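Side-chain contact in nucleoporin NUP82 (Saccharomyces cerevisiae, PDB 3PBP), which is a structural component of the nuclear pore complex, whose nucleoporins can also dock transport factors, and is represented here by its N-terminal domain: residues L306-Q311 / T392-I397. The protein carries 1 engineered substitution. Residues are numbered along the deposited sequence; the frame is centred on the assembly and turned at random.
Sequences LIDNGQ and TLSKSI. Engineered in segment 392-397: Ser-396 (natural residue Cys).
Asp-308 and Ser-394 mark the nearest backbone approach, with CA atoms 6.6 Å apart, where the loop 306-311 meets the helix 392-397. The loop links strands 299-306 and 313-319, which are antiparallel neighbours in one blade of the beta-propeller domain. The helix follows strand 380-385 of a different, antiparallel sheet, so the contact joins two blades. Within the loop, Asp-308 forms an Asx turn: its OD1 accepts from the backbone N of Gly-310 at 2.6 Å. The bond is nearly straight at its hydrogen (165°), but it meets the carboxylate from well above its plane. The other oxygen, OD2, faces the helix and lies 3.3 Å from CB of Ser-394. No hydrogen bond crosses between the two segments. OD2 instead accepts from the side-chain amides of Asn-312 and Asn-398, just beyond each of them, and so bridges loop and helix. An alanine in place of Asp-308 would probably leave the Gly-310 N-H and both amides without this acceptor and let the loop turn relax. The preceding residue, Ile-307, supplies the apolar part of the contact. Its CD1 reaches CD2 of Leu-393 at 4.2 Å. The side chain of Leu-393 also packs on an apolar side chain of another protein's chain. On the helix, the engineered Ser-396 turns its OG back to Leu-393 O, the same oxygen that accepts from Ile-397 N. The CG2 branch of Ile-307 rests against CB of Ser-394, which is thus met by both this methyl group and OD2 of Asp-308.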
# COMPACT_ATOMS: atom_id res chain seq x y z
N LEU A 306 -8.91 12.87 -5.61
CA LEU A 306 -9.46 12.93 -6.95
C LEU A 306 -9.47 14.37 -7.48
O LEU A 306 -9.86 15.30 -6.79
CB LEU A 306 -10.87 12.33 -6.91
CG LEU A 306 -11.42 11.82 -8.23
CD1 LEU A 306 -10.46 10.85 -8.87
CD2 LEU A 306 -12.75 11.16 -7.97
N ILE A 307 -9.02 14.53 -8.72
CA ILE A 307 -8.94 15.82 -9.39
C ILE A 307 -10.12 16.10 -10.34
O ILE A 307 -10.55 17.24 -10.48
CB ILE A 307 -7.63 15.90 -10.18
CG1 ILE A 307 -6.55 16.50 -9.31
CG2 ILE A 307 -7.79 16.68 -11.45
CD1 ILE A 307 -5.23 16.55 -10.04
N ASP A 308 -10.62 15.07 -11.01
CA ASP A 308 -11.75 15.23 -11.91
C ASP A 308 -12.64 14.00 -11.87
O ASP A 308 -12.71 13.32 -10.84
CB ASP A 308 -11.26 15.47 -13.34
CG ASP A 308 -10.46 14.31 -13.89
OD1 ASP A 308 -10.60 13.18 -13.38
OD2 ASP A 308 -9.69 14.54 -14.84
N ASN A 309 -13.32 13.70 -12.97
CA ASN A 309 -14.22 12.55 -13.05
C ASN A 309 -13.71 11.46 -13.96
O ASN A 309 -14.49 10.63 -14.43
CB ASN A 309 -15.59 12.98 -13.55
CG ASN A 309 -16.27 13.95 -12.60
OD1 ASN A 309 -16.57 13.60 -11.45
ND2 ASN A 309 -16.50 15.18 -13.08
N GLY A 310 -12.40 11.46 -14.20
CA GLY A 310 -11.80 10.46 -15.07
C GLY A 310 -10.65 9.74 -14.40
O GLY A 310 -9.65 9.43 -15.06
N GLN A 311 -10.79 9.47 -13.10
CA GLN A 311 -9.76 8.78 -12.32
C GLN A 311 -8.43 9.50 -12.19
O GLN A 311 -7.44 8.90 -11.77
CB GLN A 311 -9.50 7.39 -12.90
CG GLN A 311 -10.64 6.43 -12.74
CD GLN A 311 -10.30 5.07 -13.31
OE1 GLN A 311 -9.21 4.87 -13.87
NE2 GLN A 311 -11.22 4.12 -13.17
N THR A 392 -7.02 22.99 -13.83
CA THR A 392 -6.39 23.28 -15.11
C THR A 392 -5.58 22.07 -15.57
O THR A 392 -5.54 21.75 -16.76
CB THR A 392 -5.43 24.46 -14.99
OG1 THR A 392 -6.13 25.58 -14.45
CG2 THR A 392 -4.86 24.82 -16.35
N LEU A 393 -4.94 21.42 -14.60
CA LEU A 393 -4.13 20.24 -14.86
C LEU A 393 -4.93 19.12 -15.52
O LEU A 393 -4.44 18.46 -16.44
CB LEU A 393 -3.52 19.74 -13.54
CG LEU A 393 -2.62 18.50 -13.59
CD1 LEU A 393 -1.50 18.68 -14.60
CD2 LEU A 393 -2.06 18.26 -12.21
N SER A 394 -6.16 18.90 -15.08
CA SER A 394 -6.96 17.84 -15.67
C SER A 394 -7.48 18.26 -17.03
O SER A 394 -7.67 17.43 -17.90
CB SER A 394 -8.13 17.45 -14.76
OG SER A 394 -9.17 18.39 -14.84
N LYS A 395 -7.70 19.56 -17.22
CA LYS A 395 -8.19 20.05 -18.50
C LYS A 395 -7.15 19.77 -19.56
O LYS A 395 -7.47 19.27 -20.64
CB LYS A 395 -8.49 21.55 -18.44
CG LYS A 395 -9.69 21.87 -17.56
CD LYS A 395 -9.95 23.37 -17.40
CE LYS A 395 -11.11 23.61 -16.44
NZ LYS A 395 -11.38 25.06 -16.23
N SER A 396 -5.90 20.09 -19.26
CA SER A 396 -4.84 19.86 -20.22
C SER A 396 -4.61 18.36 -20.46
O SER A 396 -4.29 17.95 -21.57
CB SER A 396 -3.54 20.55 -19.77
OG SER A 396 -3.11 20.11 -18.51
N ILE A 397 -4.79 17.54 -19.42
CA ILE A 397 -4.60 16.10 -19.59
C ILE A 397 -5.67 15.61 -20.55
O ILE A 397 -5.40 14.85 -21.47
CB ILE A 397 -4.76 15.31 -18.26
CG1 ILE A 397 -3.63 15.66 -17.29
CG2 ILE A 397 -4.73 13.81 -18.56
CD1 ILE A 397 -3.71 14.90 -15.98